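Local coordinates for protein beta-L-arabinobiosidase (Bacteroides thetaiotaomicron, PDB 5MQR) that acts as a glycoside hydrolase of plant-pectin breakdown, probably cleaving arabinose-containing linkages, at residues Met805-Ser810 with Lys939-Gly944; Tyr817-Ile822 with Glu885-Ile890; Leu922-Arg927 with Ala945-Ala950; Ile994-Asp999 with Arg1014-Ser1019. All blocks are in the same frame, centred on the assembly; numbering follows the deposited sequence.

Contact 1: residues Met805-Ser810 with Lys939-Gly944; sequences MEESIS and KCEWDG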
loop_
_atom_site.group_PDB
_atom_site.type_symbol
_atom_site.label_atom_id
_atom_site.label_comp_id
_atom_site.label_asym_id
_atom_site.label_seq_id
_atom_site.Cartn_x
_atom_site.Cartn_y
_atom_site.Cartn_z
HETATM N N MSE A 805 3.750 16.428 -42.774
HETATM C CA MSE A 805 5.198 16.340 -42.706
HETATM C C MSE A 805 5.855 16.994 -43.898
HETATM O O MSE A 805 6.678 16.390 -44.596
HETATM C CB MSE A 805 5.641 14.885 -42.512
HETATM C CG MSE A 805 4.841 14.158 -41.437
HETATM SE SE MSE A 805 5.485 12.314 -41.281
HETATM C CE MSE A 805 4.343 11.754 -39.777
ATOM N N GLU A 806 5.538 18.265 -44.109
ATOM C CA GLU A 806 6.192 19.036 -45.167
ATOM C C GLU A 806 7.732 19.087 -45.026
ATOM O O GLU A 806 8.277 19.045 -43.916
ATOM C CB GLU A 806 5.610 20.449 -45.222
ATOM C CG GLU A 806 5.999 21.328 -44.046
ATOM C CD GLU A 806 5.480 22.771 -44.119
ATOM O OE1 GLU A 806 4.772 23.158 -45.104
ATOM O OE2 GLU A 806 5.828 23.532 -43.163
ATOM N N GLU A 807 8.404 19.186 -46.176
ATOM C CA GLU A 807 9.867 19.250 -46.275
ATOM C C GLU A 807 10.593 18.022 -45.694
ATOM O O GLU A 807 11.695 18.151 -45.152
ATOM C CB GLU A 807 10.450 20.523 -45.622
ATOM C CG GLU A 807 9.655 21.814 -45.713
ATOM C CD GLU A 807 9.138 22.136 -47.090
ATOM O OE1 GLU A 807 9.882 21.988 -48.078
ATOM O OE2 GLU A 807 7.951 22.540 -47.157
ATOM N N SER A 808 9.984 16.844 -45.808
ATOM C CA SER A 808 10.678 15.614 -45.489
ATOM C C SER A 808 11.707 15.370 -46.591
ATOM O O SER A 808 11.569 15.895 -47.689
ATOM C CB SER A 808 9.699 14.440 -45.395
ATOM O OG SER A 808 9.225 14.028 -46.668
ATOM N N ILE A 809 12.724 14.568 -46.286
ATOM C CA ILE A 809 13.722 14.175 -47.268
ATOM C C ILE A 809 13.090 13.265 -48.327
ATOM O O ILE A 809 13.189 13.562 -49.529
ATOM C CB ILE A 809 14.944 13.487 -46.622
ATOM C CG1 ILE A 809 15.675 14.496 -45.713
ATOM C CG2 ILE A 809 15.904 12.956 -47.696
ATOM C CD1 ILE A 809 16.753 13.904 -44.820
ATOM N N SER A 810 12.421 12.183 -47.908
ATOM C CA SER A 810 11.874 11.241 -48.904
ATOM C C SER A 810 10.810 11.945 -49.740
ATOM O O SER A 810 10.656 11.700 -50.926
ATOM C CB SER A 810 11.316 9.968 -48.271
ATOM O OG SER A 810 10.163 10.215 -47.496
ATOM N N LYS A 939 10.343 27.271 -40.165
ATOM C CA LYS A 939 9.123 27.138 -41.001
ATOM C C LYS A 939 8.515 25.722 -41.051
ATOM O O LYS A 939 7.834 25.376 -41.993
ATOM C CB LYS A 939 9.426 27.654 -42.411
ATOM C CG LYS A 939 9.829 29.114 -42.374
ATOM C CD LYS A 939 10.098 29.688 -43.752
ATOM C CE LYS A 939 10.283 31.205 -43.640
ATOM N NZ LYS A 939 11.107 31.697 -44.772
ATOM N N CYS A 940 8.765 24.931 -40.011
ATOM C CA CYS A 940 8.244 23.558 -39.851
ATOM C C CYS A 940 8.738 22.561 -40.894
ATOM O O CYS A 940 7.986 22.172 -41.786
ATOM C CB CYS A 940 6.707 23.565 -39.765
ATOM S SG CYS A 940 6.082 24.596 -38.421
ATOM N N GLU A 941 9.988 22.128 -40.741
ATOM C CA GLU A 941 10.631 21.205 -41.672
ATOM C C GLU A 941 10.800 19.831 -41.022
ATOM O O GLU A 941 11.215 19.747 -39.868
ATOM C CB GLU A 941 12.000 21.729 -42.110
ATOM C CG GLU A 941 12.038 23.194 -42.528
ATOM C CD GLU A 941 12.136 24.183 -41.354
ATOM O OE1 GLU A 941 12.536 23.775 -40.220
ATOM O OE2 GLU A 941 11.800 25.376 -41.568
ATOM N N TRP A 942 10.538 18.771 -41.793
ATOM C CA TRP A 942 10.551 17.386 -41.298
ATOM C C TRP A 942 11.752 16.578 -41.807
ATOM O O TRP A 942 11.736 15.338 -41.800
ATOM C CB TRP A 942 9.242 16.692 -41.675
ATOM C CG TRP A 942 8.087 17.117 -40.845
ATOM C CD1 TRP A 942 7.438 18.309 -40.886
ATOM C CD2 TRP A 942 7.420 16.330 -39.840
ATOM N NE1 TRP A 942 6.418 18.325 -39.957
ATOM C CE2 TRP A 942 6.387 17.127 -39.304
ATOM C CE3 TRP A 942 7.592 15.034 -39.352
ATOM C CZ2 TRP A 942 5.522 16.664 -38.325
ATOM C CZ3 TRP A 942 6.754 14.590 -38.358
ATOM C CH2 TRP A 942 5.725 15.397 -37.862
ATOM N N ASP A 943 12.819 17.291 -42.161
ATOM C CA ASP A 943 14.044 16.665 -42.663
ATOM C C ASP A 943 15.103 16.449 -41.583
ATOM O O ASP A 943 16.309 16.448 -41.882
ATOM C CB ASP A 943 14.612 17.447 -43.873
ATOM C CG ASP A 943 15.000 18.874 -43.547
ATOM O OD1 ASP A 943 14.542 19.438 -42.510
ATOM O OD2 ASP A 943 15.788 19.429 -44.368
ATOM N N GLY A 944 14.679 16.233 -40.337
ATOM C CA GLY A 944 15.632 15.858 -39.298
ATOM C C GLY A 944 15.361 16.322 -37.885
ATOM O O GLY A 944 15.662 15.600 -36.945
HETATM O O HOH W 1 12.830 13.573 -43.648
#
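With chi1 at -46° the selenomethionine Met805 turns CG beside its backbone N, and from there the extended chain crosses one face of the Trp942 indole at a slant; CG of Trp942 is likewise turned beside its backbone N (chi1 -75°). Backbone and side chain lie over one face together. Met805 CA sits 3.4 Å from the centroid of the five-membered ring of Trp942, almost on the ring normal, a CH-pi contact; CB follows at 3.5 Å from Trp942 CD2, and Met805 SE ends obliquely 4.4 Å from the centroid of the six-membered ring, a Met-aromatic contact. The opposite face of the indole is stacked on Trp947, which leaves the ring sandwiched. Trp942 N gives a weak hydrogen bond to Glu806 O (3.1 Å), and a water joins Ile809 N to Trp942 O, 2.8 Å from Trp942 O. Glu806 extends its carboxylate to the loop before the tryptophan, where OE2 comes 2.9 Å from Cys940 O, an approach of two acceptors and no hydrogen bond; a bound HEPES molecule lies about 4 Å from this side chain. Asp943 CB packs on Ile809 CG1, while its carboxylate is held by Arg935. The loop between helices 768-788 and 820-839 is joined here to that leading from strand 921-922 into helix 948-964, Met805 resting on Thr821 and Tyr825 of helix 820-839 and on Phe949 and Gln953 of helix 948-964.

Contact 2: residues Tyr817-Ile822 with Glu885-Ile890; sequences YARPTI and EAIGYI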
loop_
_atom_site.group_PDB
_atom_site.type_symbol
_atom_site.label_atom_id
_atom_site.label_comp_id
_atom_site.label_asym_id
_atom_site.label_seq_id
_atom_site.Cartn_x
_atom_site.Cartn_y
_atom_site.Cartn_z
ATOM N N TYR A 817 4.016 9.524 -53.735
ATOM C CA TYR A 817 4.933 8.507 -53.294
ATOM C C TYR A 817 4.241 7.582 -52.280
ATOM O O TYR A 817 3.393 8.014 -51.486
ATOM C CB TYR A 817 6.181 9.131 -52.676
ATOM C CG TYR A 817 7.052 9.994 -53.578
ATOM C CD1 TYR A 817 6.982 9.919 -54.982
ATOM C CD2 TYR A 817 7.992 10.857 -53.019
ATOM C CE1 TYR A 817 7.810 10.702 -55.782
ATOM C CE2 TYR A 817 8.818 11.641 -53.812
ATOM C CZ TYR A 817 8.720 11.553 -55.192
ATOM O OH TYR A 817 9.509 12.332 -55.968
ATOM N N ALA A 818 4.642 6.318 -52.309
ATOM C CA ALA A 818 4.153 5.330 -51.375
ATOM C C ALA A 818 4.963 5.423 -50.082
ATOM O O ALA A 818 5.997 4.792 -49.928
ATOM C CB ALA A 818 4.219 3.937 -51.979
ATOM N N ARG A 819 4.451 6.216 -49.148
ATOM C CA ARG A 819 5.097 6.469 -47.868
ATOM C C ARG A 819 4.631 5.454 -46.804
ATOM O O ARG A 819 3.449 5.079 -46.805
ATOM C CB ARG A 819 4.793 7.895 -47.439
ATOM C CG ARG A 819 5.498 8.937 -48.290
ATOM C CD ARG A 819 4.933 10.337 -48.077
ATOM N NE ARG A 819 5.066 10.780 -46.692
ATOM C CZ ARG A 819 6.160 11.298 -46.119
ATOM N NH1 ARG A 819 7.291 11.470 -46.792
ATOM N NH2 ARG A 819 6.106 11.669 -44.835
ATOM N N PRO A 820 5.542 4.998 -45.901
ATOM C CA PRO A 820 5.082 4.026 -44.886
ATOM C C PRO A 820 4.156 4.600 -43.835
ATOM O O PRO A 820 3.622 3.828 -43.052
ATOM C CB PRO A 820 6.383 3.528 -44.238
ATOM C CG PRO A 820 7.365 4.604 -44.508
ATOM C CD PRO A 820 7.006 5.105 -45.882
ATOM N N THR A 821 3.987 5.928 -43.806
ATOM C CA THR A 821 2.908 6.570 -43.059
ATOM C C THR A 821 1.535 6.020 -43.445
ATOM O O THR A 821 0.947 5.215 -42.703
ATOM C CB THR A 821 2.875 8.087 -43.293
ATOM O OG1 THR A 821 2.965 8.346 -44.705
ATOM C CG2 THR A 821 4.016 8.780 -42.550
ATOM N N ILE A 822 1.034 6.445 -44.605
ATOM C CA ILE A 822 -0.358 6.157 -44.988
ATOM C C ILE A 822 -0.595 4.656 -45.192
ATOM O O ILE A 822 -1.658 4.158 -44.856
ATOM C CB ILE A 822 -0.853 6.995 -46.197
ATOM C CG1 ILE A 822 -2.324 6.673 -46.495
ATOM C CG2 ILE A 822 -0.018 6.740 -47.438
ATOM C CD1 ILE A 822 -3.063 7.723 -47.305
ATOM N N GLU A 885 14.012 7.305 -42.286
ATOM C CA GLU A 885 13.248 8.347 -41.580
ATOM C C GLU A 885 12.504 7.738 -40.404
ATOM O O GLU A 885 12.332 6.532 -40.331
ATOM C CB GLU A 885 12.264 9.040 -42.536
ATOM C CG GLU A 885 12.935 9.801 -43.675
ATOM C CD GLU A 885 11.958 10.286 -44.736
ATOM O OE1 GLU A 885 11.169 9.473 -45.281
ATOM O OE2 GLU A 885 11.979 11.498 -45.029
ATOM N N ALA A 886 12.028 8.586 -39.504
ATOM C CA ALA A 886 11.244 8.111 -38.362
ATOM C C ALA A 886 9.979 7.391 -38.827
ATOM O O ALA A 886 9.509 6.469 -38.133
ATOM C CB ALA A 886 10.874 9.265 -37.434
ATOM N N ILE A 887 9.448 7.806 -39.994
ATOM C CA ILE A 887 8.250 7.177 -40.539
ATOM C C ILE A 887 8.453 5.691 -40.815
ATOM O O ILE A 887 7.495 4.957 -40.845
ATOM C CB ILE A 887 7.664 7.874 -41.793
ATOM C CG1 ILE A 887 8.650 7.887 -42.968
ATOM C CG2 ILE A 887 7.195 9.274 -41.435
ATOM C CD1 ILE A 887 8.004 8.248 -44.308
ATOM N N GLY A 888 9.694 5.254 -40.995
ATOM C CA GLY A 888 10.002 3.831 -41.168
ATOM C C GLY A 888 9.726 2.934 -39.964
ATOM O O GLY A 888 9.758 1.700 -40.096
ATOM N N TYR A 889 9.504 3.537 -38.788
ATOM C CA TYR A 889 9.105 2.787 -37.615
ATOM C C TYR A 889 7.595 2.642 -37.470
ATOM O O TYR A 889 7.161 1.799 -36.711
ATOM C CB TYR A 889 9.708 3.383 -36.343
ATOM C CG TYR A 889 11.220 3.238 -36.253
ATOM C CD1 TYR A 889 11.845 1.984 -36.312
ATOM C CD2 TYR A 889 12.028 4.362 -36.092
ATOM C CE1 TYR A 889 13.234 1.880 -36.237
ATOM C CE2 TYR A 889 13.405 4.264 -36.013
ATOM C CZ TYR A 889 14.007 3.038 -36.096
ATOM O OH TYR A 889 15.376 3.004 -36.008
ATOM N N ILE A 890 6.805 3.384 -38.248
ATOM C CA ILE A 890 5.335 3.368 -38.143
ATOM C C ILE A 890 4.718 1.983 -38.394
ATOM O O ILE A 890 3.755 1.648 -37.743
ATOM C CB ILE A 890 4.685 4.452 -39.023
ATOM C CG1 ILE A 890 5.086 5.846 -38.517
ATOM C CG2 ILE A 890 3.161 4.410 -38.978
ATOM C CD1 ILE A 890 4.652 6.972 -39.446
#
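Over one face of the Arg819 guanidinium lies the methyl CD1 of Ile887, 3.8 Å above the plane and displaced toward the rim, while NE forms a salt bridge with Asp803 and NH1 makes weak hydrogen bonds to Ser808 and Gly811. The setting is a helix N-terminus packed against a 3-10 turn. Arg819 occupies the N-cap position of helix 820-839, and residues 886-889 form the turn, with i to i+3 bonds such as Tyr889 N to Ala886 O at 3.0 Å. No hydrogen bond joins the two segments; the contact is apolar and buried, with Ile887 at its middle. Because CG1 of Ile887 stands between the backbone N and the carbonyl carbon (chi1 61°), CD1 reaches both the guanidinium and the proline ring, 3.7 Å from Pro820 CD, while CG2 is left to meet Thr821. An alanine in place of Ile887 would remove both branches and would probably open a gap against Pro820 CD and the Thr821 methyl, leaving the guanidinium face without its methyl cover. Thr821 itself is split by function: OG1 bonds to Asp803, the same carboxylate that grips Arg819, and the methyl turns to the isoleucines. That methyl is wedged between them, Thr821 CG2 lying 3.6 Å from Ile890 CD1 and only 3.4 Å from Ile887 CG2, tighter than usual van der Waals contact.

Contact 3: residues Leu922-Arg927 with Ala945-Ala950; sequences LTTAER and AIWPFA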
loop_
_atom_site.group_PDB
_atom_site.type_symbol
_atom_site.label_atom_id
_atom_site.label_comp_id
_atom_site.label_asym_id
_atom_site.label_seq_id
_atom_site.Cartn_x
_atom_site.Cartn_y
_atom_site.Cartn_z
ATOM N N LEU A 922 14.905 11.868 -30.488
ATOM C CA LEU A 922 14.842 11.122 -31.744
ATOM C C LEU A 922 14.592 12.068 -32.900
ATOM O O LEU A 922 13.644 12.869 -32.862
ATOM C CB LEU A 922 13.719 10.079 -31.704
ATOM C CG LEU A 922 13.881 9.019 -30.616
ATOM C CD1 LEU A 922 12.560 8.342 -30.344
ATOM C CD2 LEU A 922 14.929 7.984 -30.966
ATOM N N THR A 923 15.450 11.985 -33.911
ATOM C CA THR A 923 15.343 12.825 -35.094
ATOM C C THR A 923 14.251 12.247 -36.004
ATOM O O THR A 923 13.805 11.093 -35.813
ATOM C CB THR A 923 16.671 12.868 -35.843
ATOM O OG1 THR A 923 17.127 11.527 -36.059
ATOM C CG2 THR A 923 17.724 13.643 -35.063
ATOM N N THR A 924 13.781 13.075 -36.936
ATOM C CA THR A 924 12.812 12.646 -37.955
ATOM C C THR A 924 13.470 12.021 -39.182
ATOM O O THR A 924 12.772 11.470 -40.020
ATOM C CB THR A 924 11.917 13.796 -38.428
ATOM O OG1 THR A 924 12.675 15.015 -38.493
ATOM C CG2 THR A 924 10.741 13.963 -37.487
ATOM N N ALA A 925 14.794 12.106 -39.274
ATOM C CA ALA A 925 15.549 11.549 -40.385
ATOM C C ALA A 925 16.927 11.191 -39.886
ATOM O O ALA A 925 17.445 11.802 -38.938
ATOM C CB ALA A 925 15.651 12.558 -41.525
ATOM N N GLU A 926 17.522 10.186 -40.497
ATOM C CA GLU A 926 18.820 9.721 -40.036
ATOM C C GLU A 926 19.860 10.842 -40.143
ATOM O O GLU A 926 19.968 11.508 -41.167
ATOM C CB GLU A 926 19.254 8.466 -40.805
ATOM C CG GLU A 926 19.393 8.665 -42.311
ATOM C CD GLU A 926 19.728 7.407 -43.052
ATOM O OE1 GLU A 926 20.302 6.468 -42.456
ATOM O OE2 GLU A 926 19.416 7.378 -44.259
ATOM N N ARG A 927 20.634 11.030 -39.085
ATOM C CA ARG A 927 21.587 12.144 -39.013
ATOM C C ARG A 927 22.724 12.072 -40.053
ATOM O O ARG A 927 23.260 13.113 -40.454
ATOM C CB ARG A 927 22.130 12.258 -37.598
ATOM C CG ARG A 927 21.031 12.636 -36.616
ATOM C CD ARG A 927 21.522 12.633 -35.188
ATOM N NE ARG A 927 22.355 13.794 -34.902
ATOM C CZ ARG A 927 23.224 13.894 -33.892
ATOM N NH1 ARG A 927 23.417 12.896 -33.022
ATOM N NH2 ARG A 927 23.921 15.013 -33.749
ATOM N N ALA A 945 14.804 17.519 -37.726
ATOM C CA ALA A 945 14.524 18.078 -36.404
ATOM C C ALA A 945 13.627 17.152 -35.589
ATOM O O ALA A 945 12.974 16.270 -36.154
ATOM C CB ALA A 945 13.868 19.455 -36.554
ATOM N N ILE A 946 13.571 17.365 -34.275
ATOM C CA ILE A 946 12.743 16.526 -33.392
ATOM C C ILE A 946 11.333 17.077 -33.419
ATOM O O ILE A 946 11.117 18.260 -33.162
ATOM C CB ILE A 946 13.280 16.486 -31.952
ATOM C CG1 ILE A 946 14.707 15.951 -31.945
ATOM C CG2 ILE A 946 12.393 15.644 -31.030
ATOM C CD1 ILE A 946 15.334 15.872 -30.578
ATOM N N TRP A 947 10.385 16.206 -33.755
ATOM C CA TRP A 947 8.942 16.502 -33.750
ATOM C C TRP A 947 8.273 15.547 -32.740
ATOM O O TRP A 947 8.303 14.329 -32.928
ATOM C CB TRP A 947 8.336 16.275 -35.137
ATOM C CG TRP A 947 8.565 17.387 -36.093
ATOM C CD1 TRP A 947 9.677 17.583 -36.882
ATOM C CD2 TRP A 947 7.678 18.464 -36.380
ATOM N NE1 TRP A 947 9.538 18.721 -37.616
ATOM C CE2 TRP A 947 8.317 19.285 -37.338
ATOM C CE3 TRP A 947 6.411 18.831 -35.911
ATOM C CZ2 TRP A 947 7.717 20.449 -37.848
ATOM C CZ3 TRP A 947 5.815 19.976 -36.412
ATOM C CH2 TRP A 947 6.471 20.783 -37.368
ATOM N N PRO A 948 7.673 16.083 -31.667
ATOM C CA PRO A 948 6.976 15.181 -30.747
ATOM C C PRO A 948 5.932 14.275 -31.413
ATOM O O PRO A 948 5.788 13.128 -30.995
ATOM C CB PRO A 948 6.342 16.141 -29.719
ATOM C CG PRO A 948 7.281 17.312 -29.697
ATOM C CD PRO A 948 7.854 17.427 -31.097
ATOM N N PHE A 949 5.235 14.770 -32.447
ATOM C CA PHE A 949 4.313 13.924 -33.247
ATOM C C PHE A 949 4.990 12.619 -33.628
ATOM O O PHE A 949 4.431 11.532 -33.436
ATOM C CB PHE A 949 3.901 14.666 -34.520
ATOM C CG PHE A 949 2.820 13.993 -35.322
ATOM C CD1 PHE A 949 3.107 12.889 -36.131
ATOM C CD2 PHE A 949 1.526 14.525 -35.346
ATOM C CE1 PHE A 949 2.123 12.307 -36.923
ATOM C CE2 PHE A 949 0.534 13.938 -36.130
ATOM C CZ PHE A 949 0.833 12.834 -36.926
ATOM N N ALA A 950 6.210 12.758 -34.137
ATOM C CA ALA A 950 7.033 11.626 -34.573
ATOM C C ALA A 950 7.617 10.822 -33.422
ATOM O O ALA A 950 7.586 9.594 -33.456
ATOM C CB ALA A 950 8.180 12.121 -35.459
HETATM O O HOH W 2 11.015 13.116 -33.426
#
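Thr924 meets the chain of 945-950 with both branches of its side chain. Its hydroxyl OG1 donates to Ala945 O at 2.7 Å, arriving in the carbonyl plane on a lone pair, and Thr924 N adds a weak second bond to that oxygen at 3.4 Å, so one carbonyl is gripped twice by one residue. The rotation that serves OG1 (chi1 37°) swings the methyl toward the start of the helix, where CG2 touches Ala950 CB at 3.8 Å and approaches Trp947 CD1 obliquely at the same separation. Ile946 uses its branch point differently: CG1 and CG2 both rest against the carbonyl oxygen of Leu922, CG1 at 3.4 Å from Leu922 O. That oxygen, though packed against carbon, is satisfied by a water 2.7 Å away that donates to Leu922 O and accepts from Trp947 N, which bridges the loop to the N-cap residue of the helix. The third large contributor, Leu922, sends its own side chain onward to Thr954 and Gln978. The contact therefore ties the end of strand 921-922 to the N-terminus of helix 948-964, with helix 972-985 close behind the leucine.

Contact 4: residues Ile994-Asp999 with Arg1014-Ser1019; sequences IGEYLD and RYYNHS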
loop_
_atom_site.group_PDB
_atom_site.type_symbol
_atom_site.label_atom_id
_atom_site.label_comp_id
_atom_site.label_asym_id
_atom_site.label_seq_id
_atom_site.Cartn_x
_atom_site.Cartn_y
_atom_site.Cartn_z
ATOM N N ILE A 994 5.427 22.383 -24.259
ATOM C CA ILE A 994 5.224 21.494 -25.396
ATOM C C ILE A 994 4.902 22.405 -26.580
ATOM O O ILE A 994 3.854 23.088 -26.616
ATOM C CB ILE A 994 4.152 20.397 -25.170
ATOM C CG1 ILE A 994 4.013 19.476 -26.396
ATOM C CG2 ILE A 994 2.782 20.968 -24.846
ATOM C CD1 ILE A 994 5.285 18.749 -26.787
ATOM N N GLY A 995 5.850 22.433 -27.513
ATOM C CA GLY A 995 5.767 23.209 -28.742
ATOM C C GLY A 995 5.704 22.317 -29.965
ATOM O O GLY A 995 5.361 21.134 -29.878
ATOM N N GLU A 996 6.059 22.896 -31.105
ATOM C CA GLU A 996 5.879 22.233 -32.380
ATOM C C GLU A 996 7.013 21.280 -32.724
ATOM O O GLU A 996 6.775 20.113 -33.020
ATOM C CB GLU A 996 5.658 23.271 -33.474
ATOM C CG GLU A 996 4.407 24.107 -33.247
ATOM C CD GLU A 996 4.216 25.147 -34.330
ATOM O OE1 GLU A 996 4.085 24.779 -35.539
ATOM O OE2 GLU A 996 4.222 26.337 -33.950
ATOM N N TYR A 997 8.234 21.795 -32.710
ATOM C CA TYR A 997 9.424 21.011 -33.007
ATOM C C TYR A 997 10.658 21.713 -32.495
ATOM O O TYR A 997 10.631 22.922 -32.259
ATOM C CB TYR A 997 9.532 20.723 -34.517
ATOM C CG TYR A 997 9.963 21.857 -35.449
ATOM C CD1 TYR A 997 9.330 23.104 -35.449
ATOM C CD2 TYR A 997 10.964 21.646 -36.387
ATOM C CE1 TYR A 997 9.720 24.108 -36.333
ATOM C CE2 TYR A 997 11.363 22.638 -37.276
ATOM C CZ TYR A 997 10.745 23.869 -37.248
ATOM O OH TYR A 997 11.150 24.837 -38.160
ATOM N N LEU A 998 11.740 20.955 -32.325
ATOM C CA LEU A 998 12.953 21.498 -31.706
ATOM C C LEU A 998 14.244 20.980 -32.331
ATOM O O LEU A 998 14.278 19.934 -32.989
ATOM C CB LEU A 998 12.955 21.174 -30.200
ATOM C CG LEU A 998 12.983 19.675 -29.888
ATOM C CD1 LEU A 998 14.082 19.349 -28.897
ATOM C CD2 LEU A 998 11.651 19.121 -29.398
ATOM N N ASP A 999 15.305 21.721 -32.072
ATOM C CA ASP A 999 16.637 21.401 -32.541
ATOM C C ASP A 999 17.174 20.167 -31.802
ATOM O O ASP A 999 17.149 20.113 -30.576
ATOM C CB ASP A 999 17.548 22.610 -32.330
ATOM C CG ASP A 999 18.903 22.427 -32.957
ATOM O OD1 ASP A 999 19.665 21.536 -32.515
ATOM O OD2 ASP A 999 19.206 23.152 -33.912
ATOM N N ARG A 1014 2.781 27.481 -28.218
ATOM C CA ARG A 1014 2.506 27.244 -26.806
ATOM C C ARG A 1014 1.381 26.243 -26.641
ATOM O O ARG A 1014 0.323 26.414 -27.245
ATOM C CB ARG A 1014 2.154 28.545 -26.091
ATOM C CG ARG A 1014 3.310 29.508 -25.978
ATOM C CD ARG A 1014 2.886 30.807 -25.327
ATOM N NE ARG A 1014 2.455 30.594 -23.943
ATOM C CZ ARG A 1014 1.875 31.522 -23.177
ATOM N NH1 ARG A 1014 1.672 32.757 -23.652
ATOM N NH2 ARG A 1014 1.514 31.222 -21.925
ATOM N N TYR A 1015 1.631 25.212 -25.835
ATOM C CA TYR A 1015 0.639 24.180 -25.505
ATOM C C TYR A 1015 0.191 23.375 -26.731
ATOM O O TYR A 1015 -0.967 22.977 -26.811
ATOM C CB TYR A 1015 -0.594 24.796 -24.791
ATOM C CG TYR A 1015 -0.226 25.825 -23.732
ATOM C CD1 TYR A 1015 0.581 25.480 -22.637
ATOM C CD2 TYR A 1015 -0.663 27.134 -23.829
ATOM C CE1 TYR A 1015 0.947 26.414 -21.683
ATOM C CE2 TYR A 1015 -0.307 28.074 -22.865
ATOM C CZ TYR A 1015 0.504 27.706 -21.803
ATOM O OH TYR A 1015 0.835 28.656 -20.869
ATOM N N TYR A 1016 1.103 23.110 -27.666
ATOM C CA TYR A 1016 0.758 22.392 -28.881
ATOM C C TYR A 1016 0.264 20.963 -28.579
ATOM O O TYR A 1016 0.826 20.236 -27.763
ATOM C CB TYR A 1016 1.968 22.372 -29.816
ATOM C CG TYR A 1016 1.694 22.135 -31.283
ATOM C CD1 TYR A 1016 0.694 22.856 -31.972
ATOM C CD2 TYR A 1016 2.469 21.235 -32.016
ATOM C CE1 TYR A 1016 0.464 22.641 -33.309
ATOM C CE2 TYR A 1016 2.252 21.053 -33.361
ATOM C CZ TYR A 1016 1.236 21.746 -33.997
ATOM O OH TYR A 1016 1.001 21.544 -35.339
ATOM N N ASN A 1017 -0.796 20.578 -29.259
ATOM C CA ASN A 1017 -1.451 19.303 -29.044
ATOM C C ASN A 1017 -1.415 18.496 -30.334
ATOM O O ASN A 1017 -2.362 18.509 -31.118
ATOM C CB ASN A 1017 -2.887 19.538 -28.575
ATOM C CG ASN A 1017 -3.614 18.243 -28.291
ATOM O OD1 ASN A 1017 -2.979 17.223 -27.950
ATOM N ND2 ASN A 1017 -4.939 18.249 -28.468
ATOM N N HIS A 1018 -0.306 17.789 -30.506
ATOM C CA HIS A 1018 0.097 17.220 -31.772
ATOM C C HIS A 1018 0.937 15.973 -31.527
ATOM O O HIS A 1018 1.776 15.603 -32.332
ATOM C CB HIS A 1018 0.932 18.306 -32.463
ATOM C CG HIS A 1018 1.212 18.083 -33.905
ATOM N ND1 HIS A 1018 2.498 17.993 -34.390
ATOM C CD2 HIS A 1018 0.398 18.043 -34.987
ATOM C CE1 HIS A 1018 2.465 17.865 -35.705
ATOM N NE2 HIS A 1018 1.205 17.886 -36.093
ATOM N N SER A 1019 0.673 15.296 -30.422
ATOM C CA SER A 1019 1.518 14.207 -29.955
ATOM C C SER A 1019 0.852 13.554 -28.768
ATOM O O SER A 1019 -0.113 14.080 -28.200
ATOM C CB SER A 1019 2.899 14.727 -29.490
ATOM O OG SER A 1019 2.770 15.599 -28.360
HETATM O O HOH W 3 3.961 25.334 -24.111
HETATM O O HOH W 4 4.829 17.932 -32.863
HETATM O O HOH W 5 3.279 22.628 -36.758
#
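The backbones of Ile994-Glu996 and Arg1014-Ser1019 run at 83° to each other and are joined by a hydrogen bond from Tyr1016 N to Ile994 O at 2.9 Å, the donor standing above the carbonyl plane by 37°. A water accepting from both Ile994 N and Tyr1015 N seconds this link. Ile994 packs CG1 and CG2 against Tyr1016 O, each at 3.6 Å. Among the side chains, Glu996 and Tyr1016 meet most directly. With CG anti to the backbone N (chi1 -158°), the tyrosine ring is laid under the glutamate: Glu996 CG sits over the ring centre, 3.7 Å from the centroid of Tyr1016, a CH-pi contact, while Gly995 O approaches the ring edge, 3.6 Å from Tyr1016 CD2. The extended glutamate carries its carboxylate past the ring, where a water donates to Glu996 OE1 at 2.6 Å and lies 2.9 Å from Tyr1016 OH; OE2 is held by Arg1012 and Ser1013. The phenol oxygen of Tyr1016 also lies above the centre of the His1018 ring, and a further water, in the plane of that ring and 2.8 Å from His1018 ND1, donates to Glu996 O. A leucine in place of Tyr1016 would probably leave the Glu996 water without its phenol partner and Glu996 CG without the ring face it packs on. A bound HEPES lies about 6 Å from the Glu996 side chain, though whether substrate binds there is not established; both segments lie between strand 991-992 and helix 1022-1029, among the connecting loops of a six-hairpin (alpha/alpha) glycosidase fold.

Overall arrangement
Followed from the N terminus, the chain passes Met805-Ser810 and then Tyr817-Ile822, which pairs with Glu885-Ile890; contact 2 thus closes a loop lying wholly within the longer excursion ended by contact 1. Before that end comes, Leu922-Arg927 opens contact 3, whose partner follows directly on Lys939-Gly944, so contacts 1 and 3 cross. Contact 4 comes last, in series, and closes a short loop before helix 1022-1029. Helix 820-839 enters through contact 2 and helix 948-964 through contact 3. Contact 1 touches the other three, through Ser810 with Glu885, Gly944 with Thr924 and Glu941 with Tyr997, whereas contacts 2 and 4 remain about 11 Å apart at their nearest atoms.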